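Local coordinates for protein haloacid dehalogenase/epoxide hydrolase family (Corynebacterium glutamicum ATCC 13032, PDB 2PR7) that is of unknown function but has a haloacid dehalogenase-like hydrolase fold and binds a calcium ion at what is probably its active site, at residues N25-A30 / G59-V64; S41-G46 / A50-L55; A78-A83 / A110-V115; V115-Q118 / R122-V125. All coordinates share one frame; numbering follows the deposited sequence.

Interactions 1, 3 and 4 attach helices to the strands, or to the turns leading into or out of them, of one five-stranded parallel sheet; interaction 2 joins the loop after strand 36-41 to helix 50-57. Interactions 1 and 2 meet directly, their centres about 15 Å apart: the Val61 N to Leu55 O separation of 3.2 Å fits a hydrogen bond where helix 50-57 leads into strand 63-66. Interactions 3 and 4 share Val115 on strand 113-116, at the other margin of the sheet. Interaction 4 also touches interaction 1 through Leu26 CD2 and Val124 CG2, 4.2 Å apart. The calcium ion held at Asp8, Ala10 and Asp99 lies about 7 Å from the side chain of Ser41 and about 8 Å from that of Tyr117.

Interaction 1: residues N25-A30 / G59-V64; sequences NLLAAA and GVVDKV
Leu27 carries its CG anti to the carbonyl carbon (chi1 -68°), which sets the branched end beside Val60 and Val61, while Val60 has CG1 anti to its backbone N (chi1 175°), the setting that puts that methyl against the leucine. One methyl makes both apolar contacts: Leu27 CD1 lies 3.9 Å from Val60 CG1, and the same CD1 is 4.0 Å from Val61 CG1. Nearer the helix, Leu27 CB comes to 4.0 Å from the carbonyl oxygen, Val60 O. No hydrogen bond crosses the contact; its 110 Å² of buried surface comes from these three residues, mainly by apolar packing. In the fold, this joins helix 17-32, the connection after the first strand, to the turn between helix 50-57 and edge strand 63-66 of a Rossmann-like sheet with strand order 3-2-1-4-5. Gly59, with positive phi, ends helix 50-57 in a Schellman motif, and the chain then passes through Val60 and Val61 into the strand. Leu27 and Val61 both also touch Thr37 of the adjacent strand 36-41, so the leucine spans the turn and the sheet. Val60 packs back against Leu55, and Gly59 O accepts a hydrogen bond from Lys31 NZ on helix 17-32.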
loop_
_atom_site.group_PDB
_atom_site.type_symbol
_atom_site.label_atom_id
_atom_site.label_comp_id
_atom_site.label_asym_id
_atom_site.label_seq_id
_atom_site.Cartn_x
_atom_site.Cartn_y
_atom_site.Cartn_z
ATOM N N ASN A 25 -11.107 1.359 -7.606
ATOM C CA ASN A 25 -12.357 1.167 -6.939
ATOM C C ASN A 25 -12.122 0.673 -5.495
ATOM O O ASN A 25 -12.813 1.121 -4.574
ATOM C CB ASN A 25 -13.230 0.182 -7.761
ATOM C CG ASN A 25 -14.557 -0.037 -7.158
ATOM O OD1 ASN A 25 -15.340 0.906 -7.008
ATOM N ND2 ASN A 25 -14.848 -1.284 -6.787
ATOM N N LEU A 26 -11.196 -0.218 -5.320
ATOM C CA LEU A 26 -10.887 -0.719 -4.000
ATOM C C LEU A 26 -10.351 0.419 -3.090
ATOM O O LEU A 26 -10.827 0.600 -1.979
ATOM C CB LEU A 26 -9.866 -1.845 -4.107
ATOM C CG LEU A 26 -9.412 -2.545 -2.848
ATOM C CD1 LEU A 26 -10.623 -3.168 -2.138
ATOM C CD2 LEU A 26 -8.359 -3.584 -3.239
ATOM N N LEU A 27 -9.410 1.209 -3.587
ATOM C CA LEU A 27 -8.841 2.315 -2.820
ATOM C C LEU A 27 -9.902 3.339 -2.518
ATOM O O LEU A 27 -9.868 3.943 -1.424
ATOM C CB LEU A 27 -7.646 2.947 -3.532
ATOM C CG LEU A 27 -6.372 2.070 -3.655
ATOM C CD1 LEU A 27 -5.432 2.689 -4.682
ATOM C CD2 LEU A 27 -5.709 1.913 -2.286
ATOM N N ALA A 28 -10.804 3.607 -3.446
ATOM C CA ALA A 28 -11.883 4.545 -3.175
ATOM C C ALA A 28 -12.788 4.036 -2.069
ATOM O O ALA A 28 -13.215 4.815 -1.184
ATOM C CB ALA A 28 -12.698 4.771 -4.361
ATOM N N ALA A 29 -13.114 2.760 -2.108
ATOM C CA ALA A 29 -13.912 2.170 -1.006
ATOM C C ALA A 29 -13.198 2.232 0.330
ATOM O O ALA A 29 -13.819 2.500 1.338
ATOM C CB ALA A 29 -14.353 0.714 -1.345
ATOM N N ALA A 30 -11.908 2.004 0.322
ATOM C CA ALA A 30 -11.121 2.029 1.548
ATOM C C ALA A 30 -11.150 3.432 2.117
ATOM O O ALA A 30 -11.466 3.651 3.293
ATOM C CB ALA A 30 -9.737 1.625 1.261
ATOM N N GLY A 59 -5.368 12.561 -5.086
ATOM C CA GLY A 59 -6.215 12.031 -4.011
ATOM C C GLY A 59 -6.557 10.533 -4.037
ATOM O O GLY A 59 -7.395 10.079 -3.253
ATOM N N VAL A 60 -5.915 9.758 -4.914
ATOM C CA VAL A 60 -6.163 8.323 -5.012
ATOM C C VAL A 60 -5.676 7.638 -3.737
ATOM O O VAL A 60 -6.327 6.734 -3.198
ATOM C CB VAL A 60 -5.519 7.748 -6.274
ATOM C CG1 VAL A 60 -5.651 6.253 -6.334
ATOM C CG2 VAL A 60 -6.119 8.411 -7.525
ATOM N N VAL A 61 -4.513 8.080 -3.255
ATOM C CA VAL A 61 -4.015 7.675 -1.959
ATOM C C VAL A 61 -3.717 8.926 -1.141
ATOM O O VAL A 61 -3.555 10.041 -1.696
ATOM C CB VAL A 61 -2.763 6.752 -2.113
ATOM C CG1 VAL A 61 -3.146 5.540 -2.950
ATOM C CG2 VAL A 61 -1.616 7.485 -2.787
ATOM N N ASP A 62 -3.571 8.720 0.168
ATOM C CA ASP A 62 -3.248 9.799 1.103
ATOM C C ASP A 62 -1.803 10.258 0.960
ATOM O O ASP A 62 -1.527 11.468 1.009
ATOM C CB ASP A 62 -3.490 9.392 2.548
ATOM C CG ASP A 62 -4.953 9.221 2.844
ATOM O OD1 ASP A 62 -5.743 10.145 2.541
ATOM O OD2 ASP A 62 -5.321 8.165 3.371
ATOM N N LYS A 63 -0.881 9.298 0.783
ATOM C CA LYS A 63 0.520 9.636 0.735
ATOM C C LYS A 63 1.306 8.692 -0.175
ATOM O O LYS A 63 1.002 7.524 -0.242
ATOM C CB LYS A 63 1.102 9.531 2.120
ATOM C CG LYS A 63 0.448 10.383 3.198
ATOM C CD LYS A 63 0.876 11.816 3.126
ATOM C CE LYS A 63 0.357 12.574 4.339
ATOM N NZ LYS A 63 -1.053 12.196 4.644
ATOM N N VAL A 64 2.378 9.210 -0.766
ATOM C CA VAL A 64 3.327 8.430 -1.523
ATOM C C VAL A 64 4.705 8.611 -0.878
ATOM O O VAL A 64 5.181 9.753 -0.699
ATOM C CB VAL A 64 3.340 8.900 -3.008
ATOM C CG1 VAL A 64 4.564 8.362 -3.752
ATOM C CG2 VAL A 64 2.045 8.491 -3.747
#

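Interaction 2: residues S41-G46 / A50-L55; sequences SNDPGG and APIREL
Ile52 and Arg53, consecutive on helix 50-57, meet the loop 41-46 in two different ways. On the buried side, Ile52 extends its chain so that CD1 leads: this methyl is 4.2 Å from Ser41 OG and also 4.2 Å from Asp43 OD1, and Ile52 and Asp43 approach from opposing directions. Asp43 is fixed by an Asx turn, its OD2 accepting from Gly45 N at 2.8 Å. The more open side is polar and touches a crystal neighbour. There Arg53, its chain bent at chi3 (-65°), turns the guanidinium end-on to a single oxygen: NH1 binds Gly46 O at 3.1 Å and NH2 binds the same Gly46 O at 3.2 Å. The oxygen lies in the guanidinium plane, but both nitrogens stand above one face of the carbonyl plane, NH1 by 57°, rather than on a lone pair. Gly46 N is also close to NH2, yet both are donors; Glu69 OE2 serves each, as a salt bridge to Arg53 and a hydrogen bond from Gly46 N. Ser41 ends strand 36-41 and touches Asp8 of the calcium site, a position consistent with the second conserved motif of haloacid dehalogenase-like enzymes. Around it, Ile52 rests on Ile39 of strand 36-41 and Val64 of strand 63-66, while Asp43 and Arg53 both reach Leu66, placing the loop and helix over these two neighbouring strands.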
loop_
_atom_site.group_PDB
_atom_site.type_symbol
_atom_site.label_atom_id
_atom_site.label_comp_id
_atom_site.label_asym_id
_atom_site.label_seq_id
_atom_site.Cartn_x
_atom_site.Cartn_y
_atom_site.Cartn_z
ATOM N N SER A 41 7.076 2.600 -1.854
ATOM C CA SER A 41 7.735 2.015 -2.995
ATOM C C SER A 41 9.262 2.095 -2.888
ATOM O O SER A 41 9.800 3.165 -2.553
ATOM C CB SER A 41 7.273 2.781 -4.229
ATOM O OG SER A 41 7.966 2.416 -5.409
ATOM N N ASN A 42 9.949 1.012 -3.257
ATOM C CA ASN A 42 11.393 1.032 -3.376
ATOM C C ASN A 42 11.648 1.533 -4.798
ATOM O O ASN A 42 11.511 0.766 -5.742
ATOM C CB ASN A 42 12.013 -0.350 -3.193
ATOM C CG ASN A 42 12.167 -0.746 -1.713
ATOM O OD1 ASN A 42 11.798 -0.003 -0.810
ATOM N ND2 ASN A 42 12.734 -1.936 -1.465
ATOM N N ASP A 43 12.022 2.797 -4.934
ATOM C CA ASP A 43 12.077 3.482 -6.225
ATOM C C ASP A 43 13.025 4.657 -5.978
ATOM O O ASP A 43 13.055 5.194 -4.871
ATOM C CB ASP A 43 10.708 4.008 -6.650
ATOM C CG ASP A 43 10.729 4.645 -8.049
ATOM O OD1 ASP A 43 10.440 3.928 -9.045
ATOM O OD2 ASP A 43 11.045 5.836 -8.210
ATOM N N PRO A 44 13.838 5.011 -6.972
ATOM C CA PRO A 44 14.760 6.145 -6.774
ATOM C C PRO A 44 14.066 7.470 -6.504
ATOM O O PRO A 44 14.698 8.423 -5.990
ATOM C CB PRO A 44 15.505 6.215 -8.110
ATOM C CG PRO A 44 15.242 4.967 -8.797
ATOM C CD PRO A 44 14.036 4.340 -8.271
ATOM N N GLY A 45 12.803 7.566 -6.903
ATOM C CA GLY A 45 12.018 8.757 -6.624
ATOM C C GLY A 45 12.403 9.917 -7.526
ATOM O O GLY A 45 12.903 9.727 -8.640
ATOM N N GLY A 46 12.150 11.145 -7.066
ATOM C CA GLY A 46 12.390 12.298 -7.894
ATOM C C GLY A 46 11.465 12.396 -9.112
ATOM O O GLY A 46 10.363 11.808 -9.125
ATOM N N ALA A 50 7.201 10.754 -11.000
ATOM C CA ALA A 50 6.013 11.636 -11.096
ATOM C C ALA A 50 4.694 10.860 -11.287
ATOM O O ALA A 50 3.694 11.254 -10.691
ATOM C CB ALA A 50 6.157 12.763 -12.191
ATOM N N PRO A 51 4.695 9.774 -12.095
ATOM C CA PRO A 51 3.462 8.980 -12.207
ATOM C C PRO A 51 2.969 8.458 -10.878
ATOM O O PRO A 51 1.756 8.373 -10.661
ATOM C CB PRO A 51 3.871 7.820 -13.129
ATOM C CG PRO A 51 4.965 8.382 -13.953
ATOM C CD PRO A 51 5.751 9.221 -12.961
ATOM N N ILE A 52 3.890 8.092 -9.985
ATOM C CA ILE A 52 3.502 7.548 -8.700
ATOM C C ILE A 52 2.993 8.666 -7.820
ATOM O O ILE A 52 1.924 8.590 -7.204
ATOM C CB ILE A 52 4.653 6.818 -8.004
ATOM C CG1 ILE A 52 5.379 5.841 -8.953
ATOM C CG2 ILE A 52 4.140 6.156 -6.677
ATOM C CD1 ILE A 52 6.491 5.073 -8.336
ATOM N N ARG A 53 3.767 9.739 -7.754
ATOM C CA ARG A 53 3.393 10.883 -6.927
ATOM C C ARG A 53 2.044 11.501 -7.299
ATOM O O ARG A 53 1.351 12.022 -6.427
ATOM C CB ARG A 53 4.491 11.943 -7.025
ATOM C CG ARG A 53 4.452 12.998 -5.950
ATOM C CD ARG A 53 5.680 13.896 -6.063
ATOM N NE ARG A 53 6.958 13.202 -5.804
ATOM C CZ ARG A 53 7.868 12.849 -6.725
ATOM N NH1 ARG A 53 7.731 13.104 -8.043
ATOM N NH2 ARG A 53 8.957 12.245 -6.303
ATOM N N GLU A 54 1.686 11.452 -8.579
ATOM C CA GLU A 54 0.395 11.926 -9.066
ATOM C C GLU A 54 -0.780 11.287 -8.344
ATOM O O GLU A 54 -1.832 11.898 -8.190
ATOM C CB GLU A 54 0.264 11.647 -10.564
ATOM N N LEU A 55 -0.613 10.051 -7.903
ATOM C CA LEU A 55 -1.652 9.373 -7.139
ATOM C C LEU A 55 -1.918 10.039 -5.792
ATOM O O LEU A 55 -3.032 10.000 -5.288
ATOM C CB LEU A 55 -1.286 7.885 -6.978
ATOM C CG LEU A 55 -1.156 7.130 -8.285
ATOM C CD1 LEU A 55 -0.704 5.687 -8.082
ATOM C CD2 LEU A 55 -2.475 7.174 -9.007
#

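Interaction 3: residues A78-A83 / A110-V115; sequences AAFQAA and AGLVGV
Phe80, Leu112 and Ala110 account for the whole of this contact, a buried apolar patch of 106 Å² with no hydrogen bond across it. Phe80 gives up the most surface. Its CB, beside the helix backbone, faces Leu112 CD1 at 4.0 Å, and the other leucine methyl, Leu112 CD2, stays a little farther off, 4.4 Å from the same Phe80 CB. Because Phe80 has CG anti to its carbonyl carbon (chi1 -57°), the ring leans off the helix and brings CD2 to within 4.5 Å of Ala110 CB. Both methyl carbons, Leu112 CD1 and Ala110 CB, approach the ring obliquely. They are themselves 3.9 Å apart, which closes a compact triangle with Phe80.

The chain path explains how two residues flanking Gly111 can meet one phenylalanine. Helix 101-110 is the crossover of a beta-alpha-beta unit between parallel strands 94-98 and 113-116; Gly111 ends it in a Schellman motif, with phi 103°, and the chain turns straight into the edge strand of the Rossmann-like sheet. Helix 77-86, which bears Phe80, is the connection that leads into strand 94-98. Phe80 accordingly also rests on Leu96 of that strand and on Lys74 in the loop preceding its own helix. Leu112 touches Cys94 at the start of strand 94-98, Ile6 of the central strand 4-7, and Met91.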
loop_
_atom_site.group_PDB
_atom_site.type_symbol
_atom_site.label_atom_id
_atom_site.label_comp_id
_atom_site.label_asym_id
_atom_site.label_seq_id
_atom_site.Cartn_x
_atom_site.Cartn_y
_atom_site.Cartn_z
ATOM N N ALA A 78 12.245 0.631 9.525
ATOM C CA ALA A 78 12.154 2.094 9.341
ATOM C C ALA A 78 11.291 2.562 8.159
ATOM O O ALA A 78 10.619 3.602 8.234
ATOM C CB ALA A 78 13.557 2.714 9.281
ATOM N N ALA A 79 11.288 1.779 7.081
ATOM C CA ALA A 79 10.496 2.090 5.904
ATOM C C ALA A 79 9.031 1.909 6.278
ATOM O O ALA A 79 8.182 2.767 5.992
ATOM C CB ALA A 79 10.889 1.184 4.761
ATOM N N PHE A 80 8.696 0.778 6.898
ATOM C CA PHE A 80 7.296 0.568 7.329
ATOM C C PHE A 80 6.822 1.588 8.352
ATOM O O PHE A 80 5.682 2.077 8.270
ATOM C CB PHE A 80 7.091 -0.864 7.835
ATOM C CG PHE A 80 7.458 -1.910 6.821
ATOM C CD1 PHE A 80 6.890 -1.887 5.570
ATOM C CD2 PHE A 80 8.393 -2.882 7.091
ATOM C CE1 PHE A 80 7.212 -2.819 4.626
ATOM C CE2 PHE A 80 8.734 -3.812 6.134
ATOM C CZ PHE A 80 8.147 -3.759 4.896
ATOM N N GLN A 81 7.720 1.928 9.282
ATOM C CA GLN A 81 7.452 2.916 10.319
ATOM C C GLN A 81 7.148 4.266 9.698
ATOM O O GLN A 81 6.248 4.982 10.155
ATOM C CB GLN A 81 8.645 3.032 11.266
ATOM C CG GLN A 81 8.390 3.933 12.476
ATOM C CD GLN A 81 7.351 3.374 13.406
ATOM O OE1 GLN A 81 6.232 3.868 13.459
ATOM N NE2 GLN A 81 7.701 2.325 14.129
ATOM N N ALA A 82 7.875 4.619 8.642
ATOM C CA ALA A 82 7.662 5.907 7.980
ATOM C C ALA A 82 6.273 5.934 7.345
ATOM O O ALA A 82 5.556 6.946 7.368
ATOM C CB ALA A 82 8.744 6.144 6.914
ATOM N N ALA A 83 5.890 4.796 6.753
ATOM C CA ALA A 83 4.589 4.702 6.100
ATOM C C ALA A 83 3.450 4.829 7.122
ATOM O O ALA A 83 2.507 5.616 6.933
ATOM C CB ALA A 83 4.491 3.387 5.363
ATOM N N ALA A 110 7.767 -6.855 11.680
ATOM C CA ALA A 110 7.625 -5.522 12.296
ATOM C C ALA A 110 6.277 -5.334 13.008
ATOM O O ALA A 110 6.081 -4.345 13.700
ATOM C CB ALA A 110 7.825 -4.435 11.265
ATOM N N GLY A 111 5.352 -6.271 12.843
ATOM C CA GLY A 111 4.046 -6.163 13.497
ATOM C C GLY A 111 2.885 -5.737 12.645
ATOM O O GLY A 111 1.752 -5.605 13.138
ATOM N N LEU A 112 3.135 -5.509 11.362
ATOM C CA LEU A 112 2.058 -5.252 10.474
ATOM C C LEU A 112 1.361 -6.565 10.101
ATOM O O LEU A 112 1.900 -7.624 10.301
ATOM C CB LEU A 112 2.551 -4.589 9.176
ATOM C CG LEU A 112 3.074 -3.152 9.206
ATOM C CD1 LEU A 112 4.506 -3.148 9.767
ATOM C CD2 LEU A 112 3.038 -2.510 7.797
ATOM N N VAL A 113 0.166 -6.434 9.515
ATOM C CA VAL A 113 -0.501 -7.534 8.803
ATOM C C VAL A 113 -0.012 -7.555 7.354
ATOM O O VAL A 113 -0.022 -6.548 6.681
ATOM C CB VAL A 113 -2.044 -7.465 8.881
ATOM C CG1 VAL A 113 -2.643 -8.518 7.985
ATOM C CG2 VAL A 113 -2.505 -7.658 10.337
ATOM N N GLY A 114 0.403 -8.719 6.867
ATOM C CA GLY A 114 0.978 -8.844 5.538
ATOM C C GLY A 114 0.032 -9.494 4.546
ATOM O O GLY A 114 -0.616 -10.499 4.877
ATOM N N VAL A 115 0.010 -8.983 3.319
ATOM C CA VAL A 115 -0.713 -9.622 2.227
ATOM C C VAL A 115 0.212 -9.717 1.048
ATOM O O VAL A 115 0.686 -8.680 0.519
ATOM C CB VAL A 115 -1.942 -8.821 1.834
ATOM C CG1 VAL A 115 -2.626 -9.432 0.544
ATOM C CG2 VAL A 115 -2.936 -8.746 3.014
#

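Interaction 4: residues V115-Q118 / R122-V125; sequences VYYQ and RAVV
Strand 113-116, at the edge of the parallel Rossmann-like sheet, gives way at Tyr117 to a short connection, and helix 120-131 folds back so that the CA atoms of Tyr117 and Ala123 are 5.6 Å apart. No direct hydrogen bond links the two segments, so this strand-to-helix turn is held across the contact mainly by apolar packing around one methyl group. Ala123, which has the most surface covered, points its CB into the angle, where Ala123 CB lies 3.6 Å from Tyr117 CD1. The carbonyl oxygen Tyr116 O is 4.3 Å from Ala123 CB. Tyr117 starts off pointing away from the helix, but CG lies anti to the backbone N (chi1 -170°) and the ring swings round to bring its CD1 side near, oblique to the methyl. Val115 CG1 reaches Ala123 CB at 4.0 Å, and Val115 also touches Glu126 and Leu130 farther along the same helix.

Arg122 marks the exposed margin. Its chain is extended through chi3, and the guanidinium turns an edge toward Tyr116 O, but Arg122 NH1 is 4.4 Å from Tyr116 O, and the salt bridge of NH1 is with Glu126 OE2. A water lies between NH1 and Tyr116 O, though its very short contacts make the bridge doubtful. Beside the strand, Tyr117 shares backbone hydrogen bonding with Asp98, the neighbour of calcium-site Asp99. At the far end of its ring, Tyr117 OH is hydrogen-bonded to Trp23 NE1 of helix 17-32.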
loop_
_atom_site.group_PDB
_atom_site.type_symbol
_atom_site.label_atom_id
_atom_site.label_comp_id
_atom_site.label_asym_id
_atom_site.label_seq_id
_atom_site.Cartn_x
_atom_site.Cartn_y
_atom_site.Cartn_z
ATOM N N VAL A 115 0.010 -8.983 3.319
ATOM C CA VAL A 115 -0.713 -9.622 2.227
ATOM C C VAL A 115 0.212 -9.717 1.048
ATOM O O VAL A 115 0.686 -8.680 0.519
ATOM C CB VAL A 115 -1.942 -8.821 1.834
ATOM C CG1 VAL A 115 -2.626 -9.432 0.544
ATOM C CG2 VAL A 115 -2.936 -8.746 3.014
ATOM N N TYR A 116 0.505 -10.960 0.625
ATOM C CA TYR A 116 1.334 -11.206 -0.552
ATOM C C TYR A 116 0.520 -11.067 -1.830
ATOM O O TYR A 116 -0.472 -11.737 -2.016
ATOM C CB TYR A 116 1.931 -12.590 -0.461
ATOM C CG TYR A 116 2.790 -13.017 -1.611
ATOM C CD1 TYR A 116 3.836 -12.229 -2.052
ATOM C CD2 TYR A 116 2.563 -14.215 -2.267
ATOM C CE1 TYR A 116 4.641 -12.624 -3.079
ATOM C CE2 TYR A 116 3.394 -14.628 -3.306
ATOM C CZ TYR A 116 4.449 -13.832 -3.698
ATOM O OH TYR A 116 5.307 -14.213 -4.735
ATOM N N TYR A 117 0.956 -10.179 -2.724
ATOM C CA TYR A 117 0.262 -9.882 -3.971
ATOM C C TYR A 117 0.898 -10.635 -5.096
ATOM O O TYR A 117 2.017 -10.313 -5.554
ATOM C CB TYR A 117 0.351 -8.404 -4.286
ATOM C CG TYR A 117 -0.525 -7.951 -5.428
ATOM C CD1 TYR A 117 -1.844 -7.580 -5.196
ATOM C CD2 TYR A 117 -0.056 -7.847 -6.689
ATOM C CE1 TYR A 117 -2.629 -7.146 -6.199
ATOM C CE2 TYR A 117 -0.854 -7.411 -7.692
ATOM C CZ TYR A 117 -2.146 -7.065 -7.421
ATOM O OH TYR A 117 -2.987 -6.599 -8.417
ATOM N N GLN A 118 0.257 -11.711 -5.484
ATOM C CA GLN A 118 0.668 -12.413 -6.699
ATOM C C GLN A 118 -0.399 -12.268 -7.788
ATOM O O GLN A 118 -0.077 -12.180 -8.961
ATOM C CB GLN A 118 0.981 -13.871 -6.347
ATOM C CG GLN A 118 1.475 -14.723 -7.495
ATOM C CD GLN A 118 2.034 -16.077 -6.990
ATOM O OE1 GLN A 118 1.277 -16.867 -6.452
ATOM N NE2 GLN A 118 3.342 -16.363 -7.235
ATOM N N ARG A 122 -6.713 -13.121 -5.726
ATOM C CA ARG A 122 -6.401 -13.729 -4.441
ATOM C C ARG A 122 -6.259 -12.648 -3.383
ATOM O O ARG A 122 -6.865 -12.708 -2.334
ATOM C CB ARG A 122 -5.109 -14.541 -4.522
ATOM C CG ARG A 122 -4.880 -15.377 -3.320
ATOM C CD ARG A 122 -3.729 -16.338 -3.475
ATOM N NE ARG A 122 -3.633 -17.131 -2.255
ATOM C CZ ARG A 122 -3.109 -16.678 -1.129
ATOM N NH1 ARG A 122 -2.584 -15.458 -1.062
ATOM N NH2 ARG A 122 -3.090 -17.448 -0.059
ATOM N N ALA A 123 -5.471 -11.637 -3.673
ATOM C CA ALA A 123 -5.197 -10.592 -2.708
ATOM C C ALA A 123 -6.437 -9.780 -2.306
ATOM O O ALA A 123 -6.559 -9.352 -1.166
ATOM C CB ALA A 123 -4.050 -9.664 -3.217
ATOM N N VAL A 124 -7.339 -9.509 -3.244
ATOM C CA VAL A 124 -8.510 -8.711 -2.940
ATOM C C VAL A 124 -9.382 -9.338 -1.837
ATOM O O VAL A 124 -9.967 -8.626 -1.002
ATOM C CB VAL A 124 -9.337 -8.330 -4.199
ATOM C CG1 VAL A 124 -10.051 -9.546 -4.791
ATOM C CG2 VAL A 124 -10.329 -7.223 -3.851
ATOM N N VAL A 125 -9.489 -10.645 -1.837
ATOM C CA VAL A 125 -10.270 -11.342 -0.803
ATOM C C VAL A 125 -9.758 -10.974 0.590
ATOM O O VAL A 125 -10.535 -10.674 1.501
ATOM C CB VAL A 125 -10.179 -12.877 -0.996
ATOM C CG1 VAL A 125 -10.817 -13.626 0.165
ATOM C CG2 VAL A 125 -10.864 -13.264 -2.246
HETATM O O HOH W 1 -2.637 -13.017 -1.736
#